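Local coordinates for protein 24-sterol C-methyltransferase (PDB 6F5Z) that binds S-adenosyl-L-homocysteine and is probably an S-adenosylmethionine-dependent methyltransferase, captured in complex with the Trm112 activator of Haloferax volcanii, at residues V3-A11 with G70-A78; T47-R57 with A78-F89. All coordinates share one frame; numbering follows the deposited sequence.

Interaction 1. Residues V3-A11 with G70-A78. With SAH (S-adenosyl-L-homocysteine), chain G.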
loop_
_atom_site.group_PDB
_atom_site.type_symbol
_atom_site.label_atom_id
_atom_site.label_comp_id
_atom_site.label_asym_id
_atom_site.label_seq_id
_atom_site.Cartn_x
_atom_site.Cartn_y
_atom_site.Cartn_z
ATOM N N VAL B 3 31.238 -2.258 -3.773
ATOM C CA VAL B 3 30.189 -2.943 -3.003
ATOM C C VAL B 3 30.778 -4.121 -2.284
ATOM O O VAL B 3 30.552 -4.246 -1.075
ATOM C CB VAL B 3 28.983 -3.378 -3.899
ATOM C CG1 VAL B 3 27.967 -4.216 -3.122
ATOM C CG2 VAL B 3 28.313 -2.174 -4.525
ATOM N N ARG B 4 31.526 -5.006 -3.006
ATOM C CA ARG B 4 32.086 -6.178 -2.328
ATOM C C ARG B 4 33.113 -5.764 -1.265
ATOM O O ARG B 4 33.131 -6.391 -0.212
ATOM C CB ARG B 4 32.596 -7.283 -3.290
ATOM C CG ARG B 4 33.955 -7.093 -3.932
ATOM C CD ARG B 4 34.387 -8.374 -4.629
ATOM N NE ARG B 4 34.533 -9.491 -3.686
ATOM C CZ ARG B 4 34.828 -10.742 -4.030
ATOM N NH1 ARG B 4 34.930 -11.684 -3.101
ATOM N NH2 ARG B 4 35.022 -11.062 -5.304
ATOM N N ASP B 5 33.873 -4.661 -1.472
ATOM C CA ASP B 5 34.824 -4.181 -0.457
ATOM C C ASP B 5 34.084 -3.741 0.815
ATOM O O ASP B 5 34.458 -4.156 1.917
ATOM C CB ASP B 5 35.678 -3.014 -0.985
ATOM C CG ASP B 5 36.836 -3.402 -1.892
ATOM O OD1 ASP B 5 37.396 -4.508 -1.708
ATOM O OD2 ASP B 5 37.204 -2.582 -2.768
ATOM N N GLU B 6 33.027 -2.918 0.651
ATOM C CA GLU B 6 32.215 -2.371 1.737
ATOM C C GLU B 6 31.409 -3.436 2.475
ATOM O O GLU B 6 31.271 -3.334 3.698
ATOM C CB GLU B 6 31.259 -1.295 1.189
ATOM C CG GLU B 6 30.413 -0.568 2.233
ATOM C CD GLU B 6 31.094 0.532 3.030
ATOM O OE1 GLU B 6 31.983 1.220 2.479
ATOM O OE2 GLU B 6 30.693 0.741 4.197
ATOM N N PHE B 7 30.830 -4.422 1.747
ATOM C CA PHE B 7 29.948 -5.367 2.420
ATOM C C PHE B 7 30.509 -6.766 2.715
ATOM O O PHE B 7 29.807 -7.555 3.349
ATOM C CB PHE B 7 28.624 -5.474 1.642
ATOM C CG PHE B 7 27.865 -4.173 1.745
ATOM C CD1 PHE B 7 27.090 -3.891 2.865
ATOM C CD2 PHE B 7 27.960 -3.216 0.744
ATOM C CE1 PHE B 7 26.429 -2.656 2.983
ATOM C CE2 PHE B 7 27.270 -2.000 0.850
ATOM C CZ PHE B 7 26.505 -1.740 1.960
ATOM N N ASP B 8 31.759 -7.085 2.345
ATOM C CA ASP B 8 32.276 -8.431 2.668
ATOM C C ASP B 8 32.437 -8.643 4.177
ATOM O O ASP B 8 32.127 -9.735 4.672
ATOM C CB ASP B 8 33.551 -8.767 1.884
ATOM C CG ASP B 8 33.332 -9.119 0.406
ATOM O OD1 ASP B 8 32.140 -9.217 -0.029
ATOM O OD2 ASP B 8 34.342 -9.274 -0.325
ATOM N N ALA B 9 32.782 -7.571 4.942
ATOM C CA ALA B 9 32.881 -7.669 6.403
ATOM C C ALA B 9 31.487 -7.870 7.014
ATOM O O ALA B 9 31.344 -8.487 8.075
ATOM C CB ALA B 9 33.530 -6.415 6.970
ATOM N N TRP B 10 30.441 -7.410 6.301
ATOM C CA TRP B 10 29.073 -7.603 6.768
ATOM C C TRP B 10 28.589 -9.033 6.508
ATOM O O TRP B 10 27.558 -9.436 7.069
ATOM C CB TRP B 10 28.142 -6.576 6.137
ATOM C CG TRP B 10 28.292 -5.211 6.728
ATOM C CD1 TRP B 10 28.895 -4.133 6.155
ATOM C CD2 TRP B 10 27.859 -4.791 8.031
ATOM N NE1 TRP B 10 28.823 -3.046 7.001
ATOM C CE2 TRP B 10 28.189 -3.423 8.160
ATOM C CE3 TRP B 10 27.184 -5.429 9.089
ATOM C CZ2 TRP B 10 27.900 -2.689 9.320
ATOM C CZ3 TRP B 10 26.885 -4.698 10.231
ATOM C CH2 TRP B 10 27.246 -3.348 10.340
ATOM N N ALA B 11 29.308 -9.775 5.640
ATOM C CA ALA B 11 29.006 -11.174 5.320
ATOM C C ALA B 11 29.821 -12.136 6.244
ATOM O O ALA B 11 29.551 -13.328 6.294
ATOM C CB ALA B 11 29.325 -11.445 3.859
ATOM N N GLY B 70 25.599 -7.511 -4.662
ATOM C CA GLY B 70 26.887 -7.201 -5.284
ATOM C C GLY B 70 28.064 -7.848 -4.562
ATOM O O GLY B 70 29.200 -7.750 -5.037
ATOM N N SER B 71 27.814 -8.463 -3.388
ATOM C CA SER B 71 28.826 -9.162 -2.594
ATOM C C SER B 71 28.739 -10.673 -2.833
ATOM O O SER B 71 27.785 -11.311 -2.367
ATOM C CB SER B 71 28.677 -8.849 -1.107
ATOM O OG SER B 71 29.392 -9.782 -0.305
ATOM N N PRO B 72 29.752 -11.292 -3.495
ATOM C CA PRO B 72 29.713 -12.757 -3.694
ATOM C C PRO B 72 29.646 -13.546 -2.387
ATOM O O PRO B 72 28.938 -14.552 -2.334
ATOM C CB PRO B 72 31.006 -13.050 -4.482
ATOM C CG PRO B 72 31.338 -11.731 -5.146
ATOM C CD PRO B 72 30.934 -10.694 -4.144
ATOM N N GLU B 73 30.321 -13.077 -1.327
ATOM C CA GLU B 73 30.300 -13.726 -0.002
ATOM C C GLU B 73 28.882 -13.690 0.597
ATOM O O GLU B 73 28.421 -14.661 1.209
ATOM C CB GLU B 73 31.286 -13.036 0.962
ATOM C CG GLU B 73 32.752 -13.343 0.671
ATOM C CD GLU B 73 33.485 -12.420 -0.286
ATOM O OE1 GLU B 73 34.720 -12.281 -0.122
ATOM O OE2 GLU B 73 32.843 -11.837 -1.192
ATOM N N MET B 74 28.188 -12.547 0.405
ATOM C CA MET B 74 26.835 -12.393 0.908
ATOM C C MET B 74 25.881 -13.427 0.284
ATOM O O MET B 74 25.128 -14.073 1.031
ATOM C CB MET B 74 26.321 -10.974 0.631
ATOM C CG MET B 74 25.197 -10.575 1.503
ATOM S SD MET B 74 25.568 -10.364 3.272
ATOM C CE MET B 74 26.386 -8.728 3.278
ATOM N N VAL B 75 25.919 -13.581 -1.043
ATOM C CA VAL B 75 24.994 -14.544 -1.658
ATOM C C VAL B 75 25.422 -15.995 -1.414
ATOM O O VAL B 75 24.547 -16.845 -1.332
ATOM C CB VAL B 75 24.635 -14.292 -3.121
ATOM C CG1 VAL B 75 23.570 -13.198 -3.231
ATOM C CG2 VAL B 75 25.873 -13.965 -3.950
ATOM N N GLN B 76 26.741 -16.260 -1.196
ATOM C CA GLN B 76 27.179 -17.608 -0.798
ATOM C C GLN B 76 26.528 -17.925 0.542
ATOM O O GLN B 76 25.954 -19.007 0.704
ATOM C CB GLN B 76 28.717 -17.661 -0.654
ATOM C CG GLN B 76 29.462 -17.769 -1.981
ATOM C CD GLN B 76 30.938 -17.470 -1.835
ATOM O OE1 GLN B 76 31.583 -17.808 -0.832
ATOM N NE2 GLN B 76 31.510 -16.826 -2.842
ATOM N N ASN B 77 26.552 -16.955 1.490
ATOM C CA ASN B 77 25.903 -17.133 2.769
ATOM C C ASN B 77 24.393 -17.341 2.640
ATOM O O ASN B 77 23.849 -18.279 3.223
ATOM C CB ASN B 77 26.203 -15.958 3.682
ATOM C CG ASN B 77 27.643 -15.885 4.125
ATOM O OD1 ASN B 77 28.489 -16.710 3.769
ATOM N ND2 ASN B 77 27.928 -14.899 4.927
ATOM N N ALA B 78 23.719 -16.447 1.877
ATOM C CA ALA B 78 22.269 -16.537 1.687
ATOM C C ALA B 78 21.855 -17.914 1.167
ATOM O O ALA B 78 20.907 -18.494 1.694
ATOM C CB ALA B 78 21.806 -15.445 0.740
HETATM N N SAH G . 18.401 -6.592 2.710
HETATM C CA SAH G . 19.351 -7.101 3.736
HETATM C CB SAH G . 20.820 -6.538 3.595
HETATM C CG SAH G . 20.905 -5.030 3.805
HETATM S SD SAH G . 22.637 -4.454 3.653
HETATM C C SAH G . 18.848 -6.829 5.178
HETATM O O SAH G . 17.686 -6.238 5.245
HETATM O OXT SAH G . 19.486 -7.157 6.152
HETATM C "C5'" SAH G . 22.742 -3.910 1.931
HETATM C "C4'" SAH G . 22.928 -5.049 0.945
HETATM O "O4'" SAH G . 22.879 -4.486 -0.392
HETATM C "C3'" SAH G . 24.304 -5.706 1.098
HETATM O "O3'" SAH G . 24.225 -7.130 1.167
HETATM C "C2'" SAH G . 25.107 -5.137 -0.078
HETATM O "O2'" SAH G . 26.148 -5.978 -0.569
HETATM C "C1'" SAH G . 24.021 -4.898 -1.126
HETATM N N9 SAH G . 24.331 -3.845 -2.095
HETATM C C8 SAH G . 24.669 -2.541 -1.822
HETATM N N7 SAH G . 24.847 -1.801 -2.889
HETATM C C5 SAH G . 24.604 -2.673 -3.940
HETATM C C6 SAH G . 24.631 -2.507 -5.343
HETATM N N6 SAH G . 24.960 -1.361 -5.956
HETATM N N1 SAH G . 24.345 -3.587 -6.112
HETATM C C2 SAH G . 24.075 -4.755 -5.512
HETATM N N3 SAH G . 24.020 -5.032 -4.206
HETATM C C4 SAH G . 24.289 -3.938 -3.463
#

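Interaction 2. Residues T47-R57 with A78-F89. With SAH (S-adenosyl-L-homocysteine), chain G.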
loop_
_atom_site.group_PDB
_atom_site.type_symbol
_atom_site.label_atom_id
_atom_site.label_comp_id
_atom_site.label_asym_id
_atom_site.label_seq_id
_atom_site.Cartn_x
_atom_site.Cartn_y
_atom_site.Cartn_z
ATOM N N THR B 47 19.969 -8.622 -1.180
ATOM C CA THR B 47 19.348 -9.656 -0.363
ATOM C C THR B 47 20.000 -9.897 1.009
ATOM O O THR B 47 19.311 -10.326 1.927
ATOM C CB THR B 47 19.256 -10.938 -1.174
ATOM O OG1 THR B 47 18.310 -11.831 -0.580
ATOM C CG2 THR B 47 20.601 -11.609 -1.404
ATOM N N GLY B 48 21.311 -9.620 1.138
ATOM C CA GLY B 48 21.959 -9.872 2.419
ATOM C C GLY B 48 21.863 -11.353 2.745
ATOM O O GLY B 48 22.229 -12.155 1.888
ATOM N N SER B 49 21.318 -11.725 3.912
ATOM C CA SER B 49 21.211 -13.154 4.284
ATOM C C SER B 49 20.118 -13.901 3.490
ATOM O O SER B 49 19.981 -15.110 3.663
ATOM C CB SER B 49 20.894 -13.322 5.770
ATOM O OG SER B 49 19.528 -13.009 5.993
ATOM N N GLY B 50 19.319 -13.176 2.699
ATOM C CA GLY B 50 18.229 -13.777 1.927
ATOM C C GLY B 50 16.944 -13.978 2.720
ATOM O O GLY B 50 15.999 -14.586 2.199
ATOM N N TYR B 51 16.851 -13.444 3.950
ATOM C CA TYR B 51 15.711 -13.725 4.808
ATOM C C TYR B 51 14.365 -13.303 4.234
ATOM O O TYR B 51 13.344 -13.904 4.560
ATOM C CB TYR B 51 15.915 -13.134 6.215
ATOM C CG TYR B 51 15.814 -11.620 6.252
ATOM C CD1 TYR B 51 14.575 -10.988 6.373
ATOM C CD2 TYR B 51 16.948 -10.817 6.108
ATOM C CE1 TYR B 51 14.469 -9.595 6.400
ATOM C CE2 TYR B 51 16.850 -9.423 6.105
ATOM C CZ TYR B 51 15.603 -8.819 6.237
ATOM O OH TYR B 51 15.486 -7.444 6.175
ATOM N N ALA B 52 14.353 -12.216 3.434
ATOM C CA ALA B 52 13.071 -11.733 2.929
ATOM C C ALA B 52 12.455 -12.738 1.979
ATOM O O ALA B 52 11.241 -12.937 2.015
ATOM C CB ALA B 52 13.279 -10.415 2.215
ATOM N N LEU B 53 13.266 -13.372 1.121
ATOM C CA LEU B 53 12.743 -14.384 0.216
ATOM C C LEU B 53 12.240 -15.588 0.984
ATOM O O LEU B 53 11.204 -16.153 0.656
ATOM C CB LEU B 53 13.775 -14.833 -0.818
ATOM C CG LEU B 53 14.197 -13.764 -1.811
ATOM C CD1 LEU B 53 15.305 -14.292 -2.700
ATOM C CD2 LEU B 53 12.988 -13.324 -2.690
ATOM N N ARG B 54 13.003 -16.024 2.005
ATOM C CA ARG B 54 12.544 -17.172 2.794
ATOM C C ARG B 54 11.242 -16.849 3.521
ATOM O O ARG B 54 10.353 -17.696 3.564
ATOM C CB ARG B 54 13.615 -17.626 3.787
ATOM C CG ARG B 54 14.797 -18.262 3.077
ATOM C CD ARG B 54 15.857 -18.889 4.022
ATOM N NE ARG B 54 16.455 -17.899 4.933
ATOM C CZ ARG B 54 17.497 -17.136 4.613
ATOM N NH1 ARG B 54 18.082 -17.259 3.421
ATOM N NH2 ARG B 54 17.984 -16.274 5.491
ATOM N N ALA B 55 11.093 -15.621 4.065
ATOM C CA ALA B 55 9.873 -15.198 4.738
ATOM C C ALA B 55 8.713 -15.134 3.753
ATOM O O ALA B 55 7.607 -15.587 4.082
ATOM C CB ALA B 55 10.061 -13.832 5.396
ATOM N N LEU B 56 8.960 -14.629 2.525
ATOM C CA LEU B 56 7.866 -14.584 1.549
ATOM C C LEU B 56 7.432 -15.966 1.108
ATOM O O LEU B 56 6.242 -16.180 0.842
ATOM C CB LEU B 56 8.253 -13.728 0.355
ATOM C CG LEU B 56 8.291 -12.214 0.632
ATOM C CD1 LEU B 56 8.916 -11.461 -0.543
ATOM C CD2 LEU B 56 6.894 -11.664 1.000
ATOM N N ARG B 57 8.383 -16.902 0.984
ATOM C CA ARG B 57 7.991 -18.276 0.598
ATOM C C ARG B 57 7.219 -18.965 1.723
ATOM O O ARG B 57 6.151 -19.536 1.480
ATOM C CB ARG B 57 9.235 -19.076 0.239
ATOM C CG ARG B 57 8.928 -20.473 -0.268
ATOM C CD ARG B 57 10.177 -21.056 -0.902
ATOM N NE ARG B 57 9.958 -22.448 -1.310
ATOM C CZ ARG B 57 10.144 -23.488 -0.501
ATOM N NH1 ARG B 57 10.584 -23.304 0.742
ATOM N NH2 ARG B 57 9.908 -24.722 -0.933
ATOM N N ALA B 78 23.719 -16.447 1.877
ATOM C CA ALA B 78 22.269 -16.537 1.687
ATOM C C ALA B 78 21.855 -17.914 1.167
ATOM O O ALA B 78 20.907 -18.494 1.694
ATOM C CB ALA B 78 21.806 -15.445 0.740
ATOM N N ARG B 79 22.598 -18.450 0.209
ATOM C CA ARG B 79 22.324 -19.789 -0.350
ATOM C C ARG B 79 22.496 -20.870 0.741
ATOM O O ARG B 79 21.630 -21.732 0.899
ATOM C CB ARG B 79 23.237 -20.043 -1.545
ATOM C CG ARG B 79 22.988 -21.399 -2.208
ATOM C CD ARG B 79 23.739 -21.536 -3.518
ATOM N NE ARG B 79 23.443 -22.812 -4.179
ATOM C CZ ARG B 79 24.057 -23.967 -3.918
ATOM N NH1 ARG B 79 25.006 -24.029 -2.990
ATOM N NH2 ARG B 79 23.716 -25.070 -4.572
ATOM N N ALA B 80 23.570 -20.763 1.551
ATOM C CA ALA B 80 23.805 -21.709 2.653
ATOM C C ALA B 80 22.666 -21.711 3.679
ATOM O O ALA B 80 22.378 -22.748 4.263
ATOM C CB ALA B 80 25.123 -21.369 3.337
ATOM N N TYR B 81 21.937 -20.578 3.839
ATOM C CA TYR B 81 20.845 -20.480 4.800
ATOM C C TYR B 81 19.517 -20.909 4.219
ATOM O O TYR B 81 18.509 -20.868 4.928
ATOM C CB TYR B 81 20.682 -19.034 5.302
ATOM C CG TYR B 81 21.937 -18.364 5.823
ATOM C CD1 TYR B 81 22.845 -19.055 6.627
ATOM C CD2 TYR B 81 22.168 -17.011 5.596
ATOM C CE1 TYR B 81 23.982 -18.428 7.131
ATOM C CE2 TYR B 81 23.294 -16.374 6.098
ATOM C CZ TYR B 81 24.200 -17.088 6.866
ATOM O OH TYR B 81 25.316 -16.469 7.347
ATOM N N THR B 82 19.503 -21.279 2.937
ATOM C CA THR B 82 18.233 -21.562 2.259
ATOM C C THR B 82 18.037 -23.057 2.011
ATOM O O THR B 82 18.927 -23.691 1.476
ATOM C CB THR B 82 18.165 -20.680 0.984
ATOM O OG1 THR B 82 18.393 -19.292 1.340
ATOM C CG2 THR B 82 16.840 -20.813 0.265
ATOM N N ASP B 83 16.867 -23.607 2.380
ATOM C CA ASP B 83 16.583 -25.045 2.248
ATOM C C ASP B 83 15.682 -25.397 1.046
ATOM O O ASP B 83 14.939 -26.380 1.099
ATOM C CB ASP B 83 16.014 -25.607 3.561
ATOM C CG ASP B 83 16.955 -25.524 4.759
ATOM O OD1 ASP B 83 18.196 -25.566 4.554
ATOM O OD2 ASP B 83 16.451 -25.409 5.903
ATOM N N THR B 84 15.792 -24.631 -0.059
ATOM C CA THR B 84 15.030 -24.882 -1.284
ATOM C C THR B 84 15.787 -24.340 -2.474
ATOM O O THR B 84 16.516 -23.350 -2.343
ATOM C CB THR B 84 13.620 -24.243 -1.243
ATOM O OG1 THR B 84 12.971 -24.436 -2.519
ATOM C CG2 THR B 84 13.660 -22.741 -0.954
ATOM N N ASP B 85 15.608 -24.973 -3.634
ATOM C CA ASP B 85 16.177 -24.477 -4.868
ATOM C C ASP B 85 15.202 -23.528 -5.597
ATOM O O ASP B 85 15.579 -22.961 -6.620
ATOM C CB ASP B 85 16.636 -25.631 -5.750
ATOM C CG ASP B 85 17.899 -26.287 -5.216
ATOM O OD1 ASP B 85 18.823 -25.549 -4.793
ATOM O OD2 ASP B 85 17.980 -27.532 -5.257
ATOM N N ASP B 86 13.966 -23.346 -5.063
ATOM C CA ASP B 86 12.997 -22.418 -5.680
ATOM C C ASP B 86 13.431 -20.949 -5.437
ATOM O O ASP B 86 12.980 -20.021 -6.127
ATOM C CB ASP B 86 11.576 -22.679 -5.163
ATOM C CG ASP B 86 10.970 -24.006 -5.625
ATOM O OD1 ASP B 86 11.107 -24.337 -6.822
ATOM O OD2 ASP B 86 10.284 -24.659 -4.814
ATOM N N LEU B 87 14.323 -20.757 -4.449
ATOM C CA LEU B 87 14.896 -19.443 -4.137
ATOM C C LEU B 87 16.341 -19.526 -4.552
ATOM O O LEU B 87 17.078 -20.391 -4.067
ATOM C CB LEU B 87 14.743 -19.093 -2.638
ATOM C CG LEU B 87 13.330 -19.133 -2.059
ATOM C CD1 LEU B 87 13.324 -18.878 -0.533
ATOM C CD2 LEU B 87 12.378 -18.166 -2.789
ATOM N N SER B 88 16.743 -18.662 -5.458
ATOM C CA SER B 88 18.098 -18.666 -5.988
ATOM C C SER B 88 18.760 -17.349 -5.708
ATOM O O SER B 88 18.091 -16.366 -5.353
ATOM C CB SER B 88 18.073 -18.883 -7.493
ATOM O OG SER B 88 17.404 -17.805 -8.139
ATOM N N PHE B 89 20.093 -17.349 -5.820
ATOM C CA PHE B 89 20.929 -16.194 -5.523
ATOM C C PHE B 89 21.915 -15.931 -6.630
ATOM O O PHE B 89 22.367 -16.852 -7.326
ATOM C CB PHE B 89 21.638 -16.396 -4.164
ATOM C CG PHE B 89 20.625 -16.530 -3.051
ATOM C CD1 PHE B 89 20.004 -15.401 -2.514
ATOM C CD2 PHE B 89 20.191 -17.788 -2.627
ATOM C CE1 PHE B 89 18.998 -15.524 -1.545
ATOM C CE2 PHE B 89 19.183 -17.913 -1.654
ATOM C CZ PHE B 89 18.602 -16.782 -1.113
HETATM N N SAH G . 18.401 -6.592 2.710
HETATM C CA SAH G . 19.351 -7.101 3.736
HETATM C CB SAH G . 20.820 -6.538 3.595
HETATM C CG SAH G . 20.905 -5.030 3.805
HETATM S SD SAH G . 22.637 -4.454 3.653
HETATM C C SAH G . 18.848 -6.829 5.178
HETATM O O SAH G . 17.686 -6.238 5.245
HETATM O OXT SAH G . 19.486 -7.157 6.152
HETATM C "C5'" SAH G . 22.742 -3.910 1.931
HETATM C "C4'" SAH G . 22.928 -5.049 0.945
HETATM O "O4'" SAH G . 22.879 -4.486 -0.392
HETATM C "C3'" SAH G . 24.304 -5.706 1.098
HETATM O "O3'" SAH G . 24.225 -7.130 1.167
HETATM C "C2'" SAH G . 25.107 -5.137 -0.078
HETATM O "O2'" SAH G . 26.148 -5.978 -0.569
HETATM C "C1'" SAH G . 24.021 -4.898 -1.126
HETATM N N9 SAH G . 24.331 -3.845 -2.095
HETATM C C8 SAH G . 24.669 -2.541 -1.822
HETATM N N7 SAH G . 24.847 -1.801 -2.889
HETATM C C5 SAH G . 24.604 -2.673 -3.940
HETATM C C6 SAH G . 24.631 -2.507 -5.343
HETATM N N6 SAH G . 24.960 -1.361 -5.956
HETATM N N1 SAH G . 24.345 -3.587 -6.112
HETATM C C2 SAH G . 24.075 -4.755 -5.512
HETATM N N3 SAH G . 24.020 -5.032 -4.206
HETATM C C4 SAH G . 24.289 -3.938 -3.463
#

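Interaction 1. Residues V3-A11 with G70-A78
Ser-71 points OG anti to its own backbone nitrogen (chi1 164°), and Asp-8 sets its carboxylate anti to its carbonyl carbon (chi1 -75°); these torsions bring hydroxyl and carboxylate together where the N-terminal helix 3-11 covers the start of helix 72-80 in the Rossmann-like methyltransferase fold. Segments 3-11 and 72-78 run at 34° to each other, with their axes 8.4 Å apart at closest approach. Ser-71 is the N-cap of the second helix: its OG accepts from Met-74 N and donates to Asp-8 OD1 at 2.8 Å, arriving nearly in line with the C-O bond. Two bonds, one accepted and one donated, thus fix the hydroxyl and tie the cap to the covering helix.

Outside this cap lies a salt-bridge network. Arg-4 lays one guanidinium face over Pro-72 CG and turns NH1 to Glu-73, 2.8 Å from OE2, though both hydrogen bonds to that carboxylate are weak in angle. The guanidinium and carboxylate planes stand almost perpendicular. Arg-4 NE makes a weak hydrogen bond, part of a salt bridge, to Asp-8 OD2. The Asp-8 and Glu-73 carboxylates lie close together, so the arginine probably offsets their repulsion.

The inner side faces the ligand. The Phe-7 ring presents one face to the ribose, with SAH C2' 3.4 Å above it, while Glu-6 CG covers the other and Tyr-115 meets the ring edge-to-face. Val-3 CG1 packs on Gly-70 CA, where any side chain would collide with it, and Gly-70 N approaches adenine N3. Met-74 CE touches Phe-7 O and SAH O3'. At the far end, Asn-77 ND2, which is also bonded to Asp-16, makes a weak bond of 2.6 Å to Ala-11 O.

Interaction 2. Residues T47-R57 with A78-F89
Ser-49 and Ala-78 bring their CA atoms to 4.4 Å, where the type II' turn from Thr-47 to Gly-50 leads into helix 51-60, whose first turns run nearly antiparallel (169°) to strand 87-89 in this Rossmann-like fold. Arg-54 bends back at chi3 (-61°) and grips Ser-49 O end-on with NH1 and NH2, each at 2.9 Å; NH1 uses a lone pair in the carbonyl plane, whereas NH2 comes from above that plane. NH1 also donates to Thr-82 OG1, which itself donates to Ala-78 O. Tyr-81 CB and the backbone of Gly-50 and Tyr-51 sandwich the guanidinium. The Tyr-81 ring brings its edge to Ser-49 O, and its hydroxyl bonds to Asp-16. With an alanine in place of Arg-54, Ser-49 O and Thr-82 OG1 would probably lose this donor, and the turn would be less firmly tied to the end of helix 72-80.

Toward strand 87-89, Leu-87 CD1 nestles against Leu-53 CB at 4.1 Å, and Arg-57 CD meets the same methyl. Phe-89 points its edge at Thr-47 OG1, a hydroxyl bonded to Asp-44, and turns a face to Ala-78 CB. At Gly-50 a side chain would strike Phe-89. Arg-57 places a guanidinium face over Thr-84, with only a long salt bridge to Asp-86. Arg-54 thus gathers the polar bonding where the turn meets the residues after helix 72-80, while the strand end relies mainly on apolar packing.

Overall arrangement
Helix 72-80 joins the two contacts: interaction 1 uses residues 72-77 and interaction 2 its last turn, with Ala-78 common to both segments, and their centres lie 15 Å apart. They meet directly, Met-74 CG resting 3.4 Å from Gly-48 O and Val-75 CG1 packing 3.8 Å from Thr-47 CG2. Both line the S-adenosyl-L-homocysteine pocket at different ends of the ligand. Residues 3-11 and 70-78 hold the adenosine, whereas Gly-48 lies by the amino-acid chain and Tyr-51 OH donates to the ligand carboxylate oxygen O at 2.7 Å. Asp-69 connects these regions, bonding Ser-71 N, Gly-48 N and the ligand. Val-75 and Ser-88 also pack on the neighbouring UPF0434 family protein chain.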